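Methyl-accepting/DNA response regulator (Bacillus cereus, PDB 3D6W) probably binds DNA through the C-terminal LytTR domain described here, as the output part of a putative phosphorelay response regulator. Local coordinates at residues A[20-25]-A[89-94]; A[44-49]-A[64-69]; A[81-86]-A[98-103]. All blocks are in the same frame, centred on the assembly; numbering follows the deposited sequence.

Overall arrangement
All three contacts lie inside the LytTR DNA-binding domain, a mainly beta fold with two short helices. Interaction 1 joins strand 21-27 of the five-stranded sheet to strand 92-95 of the three-stranded sheet. Interaction 2, nested in the loop that interaction 1 closes, seats helix 46-52 on strand 65-68, the neighbour of strand 21-27; the centres are about 11 Å apart. Interaction 3 packs helix 100-107 on strand 83-87, whose Leu85 pairs with Val93 of interaction 1; its segments alternate with those of interaction 1, about 14 Å away between centres. Interaction 2 closes before interaction 3 opens, yet Val67 touches both Leu85 and Phe103, so the core is continuous between the two sheets and helix 100-107 here.

Interaction 1: A[20-25]-A[89-94]; sequences KVMYLE and NGERVP
Tyr23 and Glu91 meet where two antiparallel sheets of the LytTR fold face each other, one holding strand 21-27, the other strand 92-95. Tyr23 and Met22 both face Asn34 in a classic beta bulge, which turns their side chains toward 89-94. The polar part is one hydrogen bond, Tyr23 OH to Glu91 OE2, its very short 2.5 Å to be read cautiously at this resolution. The carboxylate stands at the edge of the phenol ring, its plane turned 74° from the ring's. Asn89 OD1 accepts from Glu91 N at 2.9 Å, an Asx turn. Asn89 ND2 reaches the anti lone pair of Glu91 OE1 at 2.7 Å, which steadies the carboxylate and should limit its rotation. Gly90 passes through positive phi, where a side chain would press on the carbonyl O of Asn89.

The rest is van der Waals contact. Selenomethionine Met22, flexible and unbranched, lays SE 3.4 Å from Asn89 ND2, and its bend at chi3 (-58°) brings CE beside the same nitrogen and toward Glu91 OE1. Beta-branched Val93, well suited to a strand, puts CG2 over one face of the Tyr23 ring, a CH-pi contact 4.3 Å from the centroid and 19° off the normal.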
ATOM      1  N   LYS A  20     -11.232  -6.511   0.250  1.00 57.56           N
ATOM      2  CA  LYS A  20     -12.647  -6.391   0.104  1.00 56.87           C
ATOM      3  C   LYS A  20     -13.420  -7.530   0.764  1.00 55.79           C
ATOM      4  O   LYS A  20     -14.664  -7.515   0.812  1.00 55.89           O
ATOM      5  CB  LYS A  20     -13.002  -6.327  -1.384  1.00 58.50           C
ATOM      6  CG  LYS A  20     -12.298  -5.216  -2.141  1.00 61.62           C
ATOM      7  CD  LYS A  20     -13.196  -4.047  -2.481  1.00 67.10           C
ATOM      8  CE  LYS A  20     -13.705  -4.114  -3.965  1.00 72.31           C
ATOM      9  NZ  LYS A  20     -15.228  -3.818  -4.128  1.00 74.04           N
ATOM     10  N   VAL A  21     -12.709  -8.509   1.305  1.00 54.46           N
ATOM     11  CA  VAL A  21     -13.365  -9.581   2.088  1.00 52.57           C
ATOM     12  C   VAL A  21     -13.636  -9.086   3.519  1.00 50.97           C
ATOM     13  O   VAL A  21     -12.687  -8.675   4.222  1.00 52.54           O
ATOM     14  CB  VAL A  21     -12.507 -10.879   2.110  1.00 53.00           C
ATOM     15  CG1 VAL A  21     -13.232 -12.036   2.878  1.00 50.20           C
ATOM     16  CG2 VAL A  21     -12.134 -11.268   0.657  1.00 53.32           C
HETATM   17  N   MSE A  22     -14.901  -9.116   3.918  1.00 47.48           N
HETATM   18  CA  MSE A  22     -15.340  -8.651   5.217  1.00 45.74           C
HETATM   19  C   MSE A  22     -15.259  -9.759   6.283  1.00 46.12           C
HETATM   20  O   MSE A  22     -14.808  -9.532   7.396  1.00 44.25           O
HETATM   21  CB  MSE A  22     -16.788  -8.131   5.118  1.00 44.28           C
HETATM   22  CG  MSE A  22     -16.966  -7.021   4.140  1.00 39.75           C
HETATM   23 SE   MSE A  22     -18.737  -6.246   3.990  0.65 34.59          SE
HETATM   24  CE  MSE A  22     -19.582  -7.929   3.518  1.00 31.49           C
ATOM     25  N   TYR A  23     -15.739 -10.938   5.909  1.00 47.88           N
ATOM     26  CA  TYR A  23     -15.726 -12.134   6.740  1.00 49.56           C
ATOM     27  C   TYR A  23     -15.968 -13.413   5.895  1.00 50.94           C
ATOM     28  O   TYR A  23     -16.315 -13.363   4.699  1.00 51.25           O
ATOM     29  CB  TYR A  23     -16.720 -12.020   7.928  1.00 50.31           C
ATOM     30  CG  TYR A  23     -18.192 -12.020   7.547  1.00 50.93           C
ATOM     31  CD1 TYR A  23     -18.872 -10.838   7.315  1.00 49.91           C
ATOM     32  CD2 TYR A  23     -18.902 -13.222   7.450  1.00 52.85           C
ATOM     33  CE1 TYR A  23     -20.182 -10.848   6.978  1.00 50.30           C
ATOM     34  CE2 TYR A  23     -20.201 -13.251   7.100  1.00 51.25           C
ATOM     35  CZ  TYR A  23     -20.854 -12.058   6.849  1.00 52.04           C
ATOM     36  OH  TYR A  23     -22.198 -12.090   6.491  1.00 52.22           O
ATOM     37  N   LEU A  24     -15.662 -14.552   6.494  1.00 51.88           N
ATOM     38  CA  LEU A  24     -15.906 -15.845   5.872  1.00 52.72           C
ATOM     39  C   LEU A  24     -16.750 -16.593   6.870  1.00 55.11           C
ATOM     40  O   LEU A  24     -16.565 -16.433   8.085  1.00 55.39           O
ATOM     41  CB  LEU A  24     -14.608 -16.630   5.549  1.00 52.44           C
ATOM     42  CG  LEU A  24     -13.627 -16.110   4.496  1.00 51.64           C
ATOM     43  CD1 LEU A  24     -12.666 -15.029   5.046  1.00 51.46           C
ATOM     44  CD2 LEU A  24     -12.806 -17.213   3.977  1.00 51.70           C
ATOM     45  N   GLU A  25     -17.703 -17.373   6.368  1.00 57.81           N
ATOM     46  CA  GLU A  25     -18.596 -18.133   7.236  1.00 59.82           C
ATOM     47  C   GLU A  25     -18.725 -19.592   6.803  1.00 60.44           C
ATOM     48  O   GLU A  25     -19.048 -19.866   5.631  1.00 59.87           O
ATOM     49  CB  GLU A  25     -19.988 -17.510   7.286  1.00 59.79           C
ATOM     50  CG  GLU A  25     -20.964 -18.337   8.149  1.00 59.72           C
ATOM     51  CD  GLU A  25     -22.319 -17.709   8.298  1.00 61.31           C
ATOM     52  OE1 GLU A  25     -23.057 -18.101   9.256  1.00 61.35           O
ATOM     53  OE2 GLU A  25     -22.613 -16.822   7.470  1.00 60.92           O
ATOM     54  N   ASN A  89     -20.601  -2.486   7.069  1.00 48.07           N
ATOM     55  CA  ASN A  89     -21.833  -2.516   6.279  1.00 47.90           C
ATOM     56  C   ASN A  89     -23.143  -2.779   7.098  1.00 49.95           C
ATOM     57  O   ASN A  89     -24.161  -3.040   6.532  1.00 50.38           O
ATOM     58  CB  ASN A  89     -21.696  -3.592   5.217  1.00 45.44           C
ATOM     59  CG  ASN A  89     -21.825  -4.994   5.787  1.00 39.40           C
ATOM     60  OD1 ASN A  89     -21.796  -5.204   6.999  1.00 34.26           O
ATOM     61  ND2 ASN A  89     -21.965  -5.953   4.921  1.00 29.72           N
ATOM     62  N   GLY A  90     -23.089  -2.770   8.422  1.00 53.52           N
ATOM     63  CA  GLY A  90     -24.243  -3.013   9.287  1.00 54.20           C
ATOM     64  C   GLY A  90     -24.419  -4.446   9.764  1.00 56.18           C
ATOM     65  O   GLY A  90     -25.354  -4.726  10.544  1.00 57.36           O
ATOM     66  N   GLU A  91     -23.590  -5.382   9.284  1.00 56.93           N
ATOM     67  CA  GLU A  91     -23.802  -6.786   9.692  1.00 56.95           C
ATOM     68  C   GLU A  91     -23.210  -6.981  11.067  1.00 57.61           C
ATOM     69  O   GLU A  91     -22.546  -6.082  11.573  1.00 58.02           O
ATOM     70  CB  GLU A  91     -23.212  -7.790   8.729  1.00 56.78           C
ATOM     71  CG  GLU A  91     -23.755  -7.666   7.322  1.00 57.08           C
ATOM     72  CD  GLU A  91     -23.243  -8.793   6.449  1.00 57.47           C
ATOM     73  OE1 GLU A  91     -22.614  -8.506   5.435  1.00 58.86           O
ATOM     74  OE2 GLU A  91     -23.449  -9.981   6.790  1.00 59.86           O
ATOM     75  N   ARG A  92     -23.485  -8.124  11.689  1.00 57.41           N
ATOM     76  CA  ARG A  92     -22.815  -8.462  12.945  1.00 57.56           C
ATOM     77  C   ARG A  92     -22.234  -9.849  12.857  1.00 56.61           C
ATOM     78  O   ARG A  92     -22.707 -10.690  12.104  1.00 55.30           O
ATOM     79  CB  ARG A  92     -23.721  -8.305  14.190  1.00 57.51           C
ATOM     80  CG  ARG A  92     -24.933  -9.259  14.237  1.00 58.70           C
ATOM     81  CD  ARG A  92     -25.870  -8.979  15.412  1.00 57.48           C
ATOM     82  NE  ARG A  92     -26.366  -7.609  15.335  1.00 59.27           N
ATOM     83  CZ  ARG A  92     -27.394  -7.200  14.586  1.00 57.86           C
ATOM     84  NH1 ARG A  92     -28.091  -8.048  13.845  1.00 59.25           N
ATOM     85  NH2 ARG A  92     -27.742  -5.928  14.603  1.00 52.87           N
ATOM     86  N   VAL A  93     -21.191 -10.067  13.637  1.00 57.11           N
ATOM     87  CA  VAL A  93     -20.489 -11.348  13.661  1.00 57.84           C
ATOM     88  C   VAL A  93     -20.182 -11.665  15.102  1.00 58.17           C
ATOM     89  O   VAL A  93     -19.702 -10.790  15.829  1.00 58.56           O
ATOM     90  CB  VAL A  93     -19.173 -11.282  12.825  1.00 58.64           C
ATOM     91  CG1 VAL A  93     -18.385 -12.583  12.967  1.00 58.11           C
ATOM     92  CG2 VAL A  93     -19.480 -10.944  11.330  1.00 55.82           C
ATOM     93  N   PRO A  94     -20.473 -12.903  15.547  1.00 58.02           N
ATOM     94  CA  PRO A  94     -20.115 -13.261  16.897  1.00 57.04           C
ATOM     95  C   PRO A  94     -18.662 -13.722  17.128  1.00 56.72           C
ATOM     96  O   PRO A  94     -18.080 -14.428  16.329  1.00 55.21           O
ATOM     97  CB  PRO A  94     -21.085 -14.399  17.204  1.00 56.88           C
ATOM     98  CG  PRO A  94     -21.336 -15.047  15.917  1.00 56.55           C
ATOM     99  CD  PRO A  94     -21.163 -14.006  14.854  1.00 58.06           C
TER

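Interaction 2: A[44-49]-A[64-69]; sequences YSLQEF and SFIVNV
Leu46 and Ile66 meet side by side, their side chains sliding past each other in opposite directions, with Leu46 CD2 4.0 Å from Ile66 CD1. The two branches of Leu46 divide the work. CD2 takes the isoleucine, whereas Leu46 CD1 reaches the backbone just ahead of the strand, resting 3.4 Å from Ser64 C. Ile66 answers with its longer arm: CG1 lies anti to the carbonyl carbon (chi1 -63°) and the arm runs on extended, carrying CD1 to the first turn of the helix. There Ile66 CD1 packs against Phe49 CB at 3.8 Å and lies 3.4 Å from Leu46 O. The Phe49 ring leads away from the strand and meets His42 edge-to-face.

Around this mainly apolar first shell, the start of the helix is fixed by a capping box. Ser45 OG accepts from Glu48 N at 3.1 Å, and Glu48 OE1 accepts from Ser45 N at 3.0 Å. A small hydroxyl and a flexible carboxylate suit these places, because each satisfies an amide that the first turn cannot. Ile66 is held by backbone pairing with Leu24, whose side chain also touches Leu46 and Phe49. The whole is an N-capped amphipathic helix laid by its apolar side on an antiparallel sheet of the LytTR domain.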
ATOM      1  N   TYR A  44     -12.265 -24.069   0.023  1.00 64.49           N
ATOM      2  CA  TYR A  44     -11.367 -24.253   1.168  1.00 63.96           C
ATOM      3  C   TYR A  44     -12.114 -24.096   2.452  1.00 62.69           C
ATOM      4  O   TYR A  44     -13.095 -23.378   2.519  1.00 62.31           O
ATOM      5  CB  TYR A  44     -10.219 -23.245   1.189  1.00 65.08           C
ATOM      6  CG  TYR A  44      -9.214 -23.331   0.086  1.00 65.75           C
ATOM      7  CD1 TYR A  44      -9.081 -24.457  -0.713  1.00 67.27           C
ATOM      8  CD2 TYR A  44      -8.371 -22.264  -0.149  1.00 68.59           C
ATOM      9  CE1 TYR A  44      -8.156 -24.497  -1.734  1.00 67.96           C
ATOM     10  CE2 TYR A  44      -7.434 -22.301  -1.174  1.00 68.78           C
ATOM     11  CZ  TYR A  44      -7.337 -23.412  -1.950  1.00 67.12           C
ATOM     12  OH  TYR A  44      -6.410 -23.411  -2.948  1.00 68.22           O
ATOM     13  N   SER A  45     -11.608 -24.753   3.486  1.00 61.92           N
ATOM     14  CA  SER A  45     -12.242 -24.762   4.793  1.00 61.21           C
ATOM     15  C   SER A  45     -11.714 -23.538   5.502  1.00 60.89           C
ATOM     16  O   SER A  45     -10.802 -22.881   5.012  1.00 60.84           O
ATOM     17  CB  SER A  45     -11.870 -26.047   5.567  1.00 60.63           C
ATOM     18  OG  SER A  45     -10.500 -26.024   5.922  1.00 61.26           O
ATOM     19  N   LEU A  46     -12.292 -23.233   6.654  1.00 60.97           N
ATOM     20  CA  LEU A  46     -11.860 -22.100   7.454  1.00 60.86           C
ATOM     21  C   LEU A  46     -10.472 -22.342   8.006  1.00 61.40           C
ATOM     22  O   LEU A  46      -9.680 -21.407   8.229  1.00 61.30           O
ATOM     23  CB  LEU A  46     -12.854 -21.837   8.579  1.00 60.45           C
ATOM     24  CG  LEU A  46     -14.213 -21.241   8.210  1.00 59.06           C
ATOM     25  CD1 LEU A  46     -14.862 -20.773   9.468  1.00 56.63           C
ATOM     26  CD2 LEU A  46     -14.139 -20.087   7.165  1.00 56.73           C
ATOM     27  N   GLN A  47     -10.162 -23.616   8.200  1.00 62.21           N
ATOM     28  CA  GLN A  47      -8.835 -24.005   8.634  1.00 61.91           C
ATOM     29  C   GLN A  47      -7.794 -23.668   7.550  1.00 61.17           C
ATOM     30  O   GLN A  47      -6.740 -23.087   7.847  1.00 59.89           O
ATOM     31  CB  GLN A  47      -8.821 -25.481   9.044  1.00 61.58           C
ATOM     32  CG  GLN A  47      -7.503 -25.887   9.740  1.00 63.42           C
ATOM     33  CD  GLN A  47      -7.335 -27.405   9.893  1.00 64.22           C
ATOM     34  OE1 GLN A  47      -6.572 -27.871  10.735  1.00 70.90           O
ATOM     35  NE2 GLN A  47      -8.014 -28.165   9.059  1.00 65.38           N
ATOM     36  N   GLU A  48      -8.102 -24.021   6.300  1.00 61.05           N
ATOM     37  CA  GLU A  48      -7.235 -23.689   5.178  1.00 61.50           C
ATOM     38  C   GLU A  48      -7.089 -22.184   4.971  1.00 60.76           C
ATOM     39  O   GLU A  48      -5.975 -21.673   4.814  1.00 60.41           O
ATOM     40  CB  GLU A  48      -7.706 -24.365   3.907  1.00 61.77           C
ATOM     41  CG  GLU A  48      -7.387 -25.891   3.957  1.00 64.39           C
ATOM     42  CD  GLU A  48      -8.206 -26.795   2.999  1.00 63.87           C
ATOM     43  OE1 GLU A  48      -9.304 -26.430   2.498  1.00 63.24           O
ATOM     44  OE2 GLU A  48      -7.712 -27.922   2.797  1.00 68.21           O
ATOM     45  N   PHE A  49      -8.196 -21.466   4.987  1.00 60.08           N
ATOM     46  CA  PHE A  49      -8.133 -20.009   4.935  1.00 59.74           C
ATOM     47  C   PHE A  49      -7.300 -19.387   6.058  1.00 59.52           C
ATOM     48  O   PHE A  49      -6.647 -18.387   5.837  1.00 59.32           O
ATOM     49  CB  PHE A  49      -9.537 -19.389   4.913  1.00 59.41           C
ATOM     50  CG  PHE A  49     -10.127 -19.285   3.547  1.00 58.45           C
ATOM     51  CD1 PHE A  49      -9.612 -18.402   2.629  1.00 59.31           C
ATOM     52  CD2 PHE A  49     -11.204 -20.060   3.180  1.00 59.28           C
ATOM     53  CE1 PHE A  49     -10.162 -18.292   1.349  1.00 59.58           C
ATOM     54  CE2 PHE A  49     -11.757 -19.950   1.918  1.00 58.97           C
ATOM     55  CZ  PHE A  49     -11.236 -19.064   1.008  1.00 58.62           C
ATOM     56  N   SER A  64     -17.155 -21.042  13.246  1.00 58.15           N
ATOM     57  CA  SER A  64     -17.828 -20.854  11.959  1.00 58.67           C
ATOM     58  C   SER A  64     -17.469 -19.535  11.223  1.00 58.50           C
ATOM     59  O   SER A  64     -17.977 -19.310  10.124  1.00 59.59           O
ATOM     60  CB  SER A  64     -19.353 -20.918  12.200  1.00 58.55           C
ATOM     61  OG  SER A  64     -19.817 -22.282  12.235  1.00 60.29           O
ATOM     62  N   PHE A  65     -16.596 -18.690  11.791  1.00 58.22           N
ATOM     63  CA  PHE A  65     -16.272 -17.370  11.209  1.00 58.03           C
ATOM     64  C   PHE A  65     -14.817 -17.015  11.230  1.00 56.70           C
ATOM     65  O   PHE A  65     -14.130 -17.192  12.253  1.00 56.67           O
ATOM     66  CB  PHE A  65     -16.984 -16.246  11.964  1.00 59.19           C
ATOM     67  CG  PHE A  65     -18.467 -16.267  11.799  1.00 60.22           C
ATOM     68  CD1 PHE A  65     -19.265 -16.988  12.680  1.00 63.71           C
ATOM     69  CD2 PHE A  65     -19.071 -15.580  10.743  1.00 60.70           C
ATOM     70  CE1 PHE A  65     -20.696 -17.039  12.493  1.00 61.83           C
ATOM     71  CE2 PHE A  65     -20.452 -15.605  10.562  1.00 62.73           C
ATOM     72  CZ  PHE A  65     -21.267 -16.338  11.447  1.00 61.68           C
ATOM     73  N   ILE A  66     -14.353 -16.483  10.095  1.00 55.10           N
ATOM     74  CA  ILE A  66     -13.138 -15.686  10.049  1.00 53.34           C
ATOM     75  C   ILE A  66     -13.530 -14.223   9.702  1.00 53.38           C
ATOM     76  O   ILE A  66     -14.261 -13.970   8.749  1.00 51.87           O
ATOM     77  CB  ILE A  66     -12.099 -16.208   9.032  1.00 54.09           C
ATOM     78  CG1 ILE A  66     -11.612 -17.619   9.402  1.00 50.40           C
ATOM     79  CG2 ILE A  66     -10.915 -15.172   8.891  1.00 54.22           C
ATOM     80  CD1 ILE A  66     -10.813 -18.254   8.352  1.00 50.41           C
ATOM     81  N   VAL A  67     -13.062 -13.272  10.511  1.00 53.17           N
ATOM     82  CA  VAL A  67     -13.359 -11.859  10.284  1.00 53.52           C
ATOM     83  C   VAL A  67     -12.116 -11.079   9.774  1.00 53.87           C
ATOM     84  O   VAL A  67     -10.932 -11.385  10.135  1.00 54.47           O
ATOM     85  CB  VAL A  67     -14.001 -11.209  11.569  1.00 53.86           C
ATOM     86  CG1 VAL A  67     -12.970 -10.952  12.664  1.00 50.91           C
ATOM     87  CG2 VAL A  67     -14.762  -9.889  11.222  1.00 53.80           C
ATOM     88  N   ASN A  68     -12.370 -10.088   8.930  1.00 53.60           N
ATOM     89  CA  ASN A  68     -11.346  -9.084   8.556  1.00 54.29           C
ATOM     90  C   ASN A  68     -11.466  -7.908   9.511  1.00 54.17           C
ATOM     91  O   ASN A  68     -12.443  -7.184   9.468  1.00 53.52           O
ATOM     92  CB  ASN A  68     -11.589  -8.602   7.109  1.00 54.77           C
ATOM     93  CG  ASN A  68     -10.451  -7.775   6.551  1.00 53.31           C
ATOM     94  OD1 ASN A  68      -9.687  -7.214   7.279  1.00 54.57           O
ATOM     95  ND2 ASN A  68     -10.384  -7.673   5.235  1.00 52.58           N
ATOM     96  N   VAL A  69     -10.449  -7.700  10.341  1.00 54.85           N
ATOM     97  CA  VAL A  69     -10.474  -6.639  11.355  1.00 55.43           C
ATOM     98  C   VAL A  69     -10.580  -5.260  10.709  1.00 56.62           C
ATOM     99  O   VAL A  69     -10.978  -4.294  11.379  1.00 58.19           O
ATOM    100  CB  VAL A  69      -9.248  -6.705  12.339  1.00 55.37           C
ATOM    101  CG1 VAL A  69      -9.050  -8.168  12.883  1.00 55.16           C
ATOM    102  CG2 VAL A  69      -7.990  -6.224  11.681  1.00 55.08           C
TER

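Interaction 3: A[81-86]-A[98-103]; sequences STFLLS and SYASYF
This is an apolar helix-on-sheet contact near the C-terminal end of the domain, where helix 100-107 packs on strand 83-87, the middle strand of the three-stranded antiparallel sheet. Ala100, Phe103, Phe83 and Leu85 carry it, and all four are buried. Phe83 and Leu85, two apart on the strand, point toward the helix, as do Ala100 and Phe103, three apart and so nearly one turn apart.

Ala100 occupies the closest approach. Its small methyl lets the helix come down close on the chain ahead of the strand, with Ala100 CB 3.4 Å from Ser81 O and 4.0 Å from Phe83 CE2. The Phe83 ring directs its edge at the helix backbone: Ala100 O lies near the ring plane, 3.7 Å from Phe83 CE2, so the weakly positive rim of the ring meets the carbonyl.

One turn on, Phe103 has its CG anti to the backbone N (chi1 -177°), which extends the ring from the helix to the strand. Phe103 CD2 meets Phe83 CD2 at 4.2 Å, the two side chains crossing at a slant. Farther out, Phe103 CZ lies 3.8 Å from Leu85 CD2 and 4.1 Å from Leu85 CD1, touching both leucine methyls. A long flat side chain suits this place because it spans the distance between helix and sheet.

Phe103 also touches Val95 of the adjoining strand and Ile59 and Cys61 of the larger sheet, while Phe83 meets Phe109 edge-to-face. Leu85 packs on Ile72, which has been seen to take part in binding magnesium, although none is bound to this chain here. The arrangement is that of a short C-terminal helix closing the hydrophobic core over the final antiparallel strands of a LytTR DNA-binding domain.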
ATOM      1  N   SER A  81     -19.143 -13.461  28.501  1.00 70.35           N
ATOM      2  CA  SER A  81     -18.178 -14.441  27.917  1.00 68.31           C
ATOM      3  C   SER A  81     -17.860 -14.279  26.394  1.00 66.70           C
ATOM      4  O   SER A  81     -16.934 -14.881  25.900  1.00 65.88           O
ATOM      5  CB  SER A  81     -18.697 -15.850  28.169  1.00 67.88           C
ATOM      6  OG  SER A  81     -20.038 -15.938  27.716  1.00 69.17           O
ATOM      7  N   THR A  82     -18.630 -13.468  25.675  1.00 65.31           N
ATOM      8  CA  THR A  82     -18.527 -13.334  24.216  1.00 63.25           C
ATOM      9  C   THR A  82     -18.382 -11.859  23.806  1.00 62.65           C
ATOM     10  O   THR A  82     -18.603 -10.937  24.627  1.00 62.99           O
ATOM     11  CB  THR A  82     -19.814 -13.845  23.520  1.00 62.72           C
ATOM     12  OG1 THR A  82     -20.907 -13.096  24.021  1.00 60.82           O
ATOM     13  CG2 THR A  82     -20.080 -15.312  23.759  1.00 60.62           C
ATOM     14  N   PHE A  83     -18.035 -11.644  22.523  1.00 60.99           N
ATOM     15  CA  PHE A  83     -18.158 -10.325  21.864  1.00 58.92           C
ATOM     16  C   PHE A  83     -19.084 -10.413  20.675  1.00 56.16           C
ATOM     17  O   PHE A  83     -19.369 -11.473  20.147  1.00 54.69           O
ATOM     18  CB  PHE A  83     -16.800  -9.768  21.402  1.00 59.27           C
ATOM     19  CG  PHE A  83     -15.755  -9.693  22.495  1.00 59.80           C
ATOM     20  CD1 PHE A  83     -15.778  -8.660  23.434  1.00 59.77           C
ATOM     21  CD2 PHE A  83     -14.738 -10.650  22.579  1.00 60.92           C
ATOM     22  CE1 PHE A  83     -14.828  -8.588  24.434  1.00 58.13           C
ATOM     23  CE2 PHE A  83     -13.772 -10.567  23.573  1.00 59.35           C
ATOM     24  CZ  PHE A  83     -13.830  -9.539  24.505  1.00 59.19           C
ATOM     25  N   LEU A  84     -19.550  -9.261  20.258  1.00 53.95           N
ATOM     26  CA  LEU A  84     -20.321  -9.166  19.063  1.00 53.17           C
ATOM     27  C   LEU A  84     -19.657  -8.065  18.273  1.00 51.78           C
ATOM     28  O   LEU A  84     -19.335  -7.004  18.839  1.00 52.43           O
ATOM     29  CB  LEU A  84     -21.761  -8.795  19.421  1.00 53.53           C
ATOM     30  CG  LEU A  84     -22.869  -9.013  18.451  1.00 53.39           C
ATOM     31  CD1 LEU A  84     -22.667 -10.346  17.688  1.00 52.65           C
ATOM     32  CD2 LEU A  84     -24.205  -8.937  19.262  1.00 53.10           C
ATOM     33  N   LEU A  85     -19.403  -8.336  16.990  1.00 49.78           N
ATOM     34  CA  LEU A  85     -18.703  -7.403  16.117  1.00 47.93           C
ATOM     35  C   LEU A  85     -19.716  -6.707  15.247  1.00 47.39           C
ATOM     36  O   LEU A  85     -20.482  -7.313  14.533  1.00 46.54           O
ATOM     37  CB  LEU A  85     -17.666  -8.132  15.238  1.00 47.12           C
ATOM     38  CG  LEU A  85     -16.737  -9.118  15.963  1.00 45.60           C
ATOM     39  CD1 LEU A  85     -15.715  -9.753  15.014  1.00 36.85           C
ATOM     40  CD2 LEU A  85     -16.092  -8.443  17.166  1.00 43.69           C
ATOM     41  N   SER A  86     -19.693  -5.399  15.311  1.00 47.97           N
ATOM     42  CA  SER A  86     -20.430  -4.542  14.407  1.00 48.07           C
ATOM     43  C   SER A  86     -19.566  -4.307  13.186  1.00 45.91           C
ATOM     44  O   SER A  86     -18.490  -3.721  13.309  1.00 45.30           O
ATOM     45  CB  SER A  86     -20.686  -3.196  15.122  1.00 49.42           C
ATOM     46  OG  SER A  86     -21.693  -2.418  14.488  1.00 55.91           O
ATOM     47  N   SER A  98     -15.334 -19.488  23.259  1.00 62.68           N
ATOM     48  CA  SER A  98     -14.188 -20.331  23.184  1.00 62.54           C
ATOM     49  C   SER A  98     -13.021 -19.654  22.430  1.00 62.49           C
ATOM     50  O   SER A  98     -11.845 -19.997  22.648  1.00 63.19           O
ATOM     51  CB  SER A  98     -14.591 -21.697  22.632  1.00 62.74           C
ATOM     52  OG  SER A  98     -14.100 -21.929  21.343  1.00 66.44           O
ATOM     53  N   TYR A  99     -13.351 -18.671  21.594  1.00 61.58           N
ATOM     54  CA  TYR A  99     -12.373 -17.832  20.905  1.00 60.92           C
ATOM     55  C   TYR A  99     -12.147 -16.448  21.535  1.00 60.08           C
ATOM     56  O   TYR A  99     -11.246 -15.710  21.124  1.00 60.11           O
ATOM     57  CB  TYR A  99     -12.817 -17.633  19.462  1.00 60.45           C
ATOM     58  CG  TYR A  99     -12.531 -18.821  18.597  1.00 61.16           C
ATOM     59  CD1 TYR A  99     -13.388 -19.910  18.574  1.00 61.60           C
ATOM     60  CD2 TYR A  99     -11.384 -18.880  17.833  1.00 59.09           C
ATOM     61  CE1 TYR A  99     -13.125 -20.979  17.776  1.00 61.32           C
ATOM     62  CE2 TYR A  99     -11.149 -19.917  17.039  1.00 59.27           C
ATOM     63  CZ  TYR A  99     -12.009 -20.957  17.001  1.00 60.11           C
ATOM     64  OH  TYR A  99     -11.708 -22.025  16.217  1.00 62.07           O
ATOM     65  N   ALA A 100     -12.948 -16.093  22.523  1.00 59.50           N
ATOM     66  CA  ALA A 100     -12.949 -14.726  23.016  1.00 59.34           C
ATOM     67  C   ALA A 100     -11.575 -14.283  23.569  1.00 59.43           C
ATOM     68  O   ALA A 100     -11.178 -13.143  23.339  1.00 58.27           O
ATOM     69  CB  ALA A 100     -14.096 -14.520  24.034  1.00 57.93           C
ATOM     70  N   SER A 101     -10.831 -15.169  24.258  1.00 60.28           N
ATOM     71  CA  SER A 101      -9.487 -14.777  24.781  1.00 60.88           C
ATOM     72  C   SER A 101      -8.443 -14.594  23.722  1.00 60.03           C
ATOM     73  O   SER A 101      -7.674 -13.642  23.776  1.00 60.35           O
ATOM     74  CB  SER A 101      -8.937 -15.770  25.808  1.00 61.76           C
ATOM     75  OG  SER A 101      -9.845 -15.830  26.903  1.00 65.08           O
ATOM     76  N   TYR A 102      -8.418 -15.524  22.775  1.00 59.68           N
ATOM     77  CA  TYR A 102      -7.531 -15.472  21.619  1.00 59.73           C
ATOM     78  C   TYR A 102      -7.854 -14.207  20.860  1.00 59.63           C
ATOM     79  O   TYR A 102      -6.970 -13.427  20.563  1.00 59.77           O
ATOM     80  CB  TYR A 102      -7.712 -16.750  20.775  1.00 60.33           C
ATOM     81  CG  TYR A 102      -7.066 -16.790  19.415  1.00 60.01           C
ATOM     82  CD1 TYR A 102      -5.723 -17.083  19.252  1.00 60.73           C
ATOM     83  CD2 TYR A 102      -7.841 -16.578  18.264  1.00 62.93           C
ATOM     84  CE1 TYR A 102      -5.161 -17.113  17.963  1.00 61.97           C
ATOM     85  CE2 TYR A 102      -7.309 -16.616  16.994  1.00 60.78           C
ATOM     86  CZ  TYR A 102      -5.985 -16.895  16.835  1.00 61.47           C
ATOM     87  OH  TYR A 102      -5.501 -16.900  15.533  1.00 61.28           O
ATOM     88  N   PHE A 103      -9.138 -13.951  20.619  1.00 58.87           N
ATOM     89  CA  PHE A 103      -9.513 -12.755  19.880  1.00 58.44           C
ATOM     90  C   PHE A 103      -8.972 -11.487  20.563  1.00 58.43           C
ATOM     91  O   PHE A 103      -8.305 -10.700  19.938  1.00 57.76           O
ATOM     92  CB  PHE A 103     -11.040 -12.690  19.691  1.00 57.19           C
ATOM     93  CG  PHE A 103     -11.510 -11.523  18.873  1.00 57.46           C
ATOM     94  CD1 PHE A 103     -11.490 -11.578  17.474  1.00 58.39           C
ATOM     95  CD2 PHE A 103     -11.946 -10.365  19.479  1.00 54.61           C
ATOM     96  CE1 PHE A 103     -11.931 -10.536  16.715  1.00 54.93           C
ATOM     97  CE2 PHE A 103     -12.382  -9.301  18.738  1.00 53.26           C
ATOM     98  CZ  PHE A 103     -12.395  -9.384  17.351  1.00 55.72           C
TER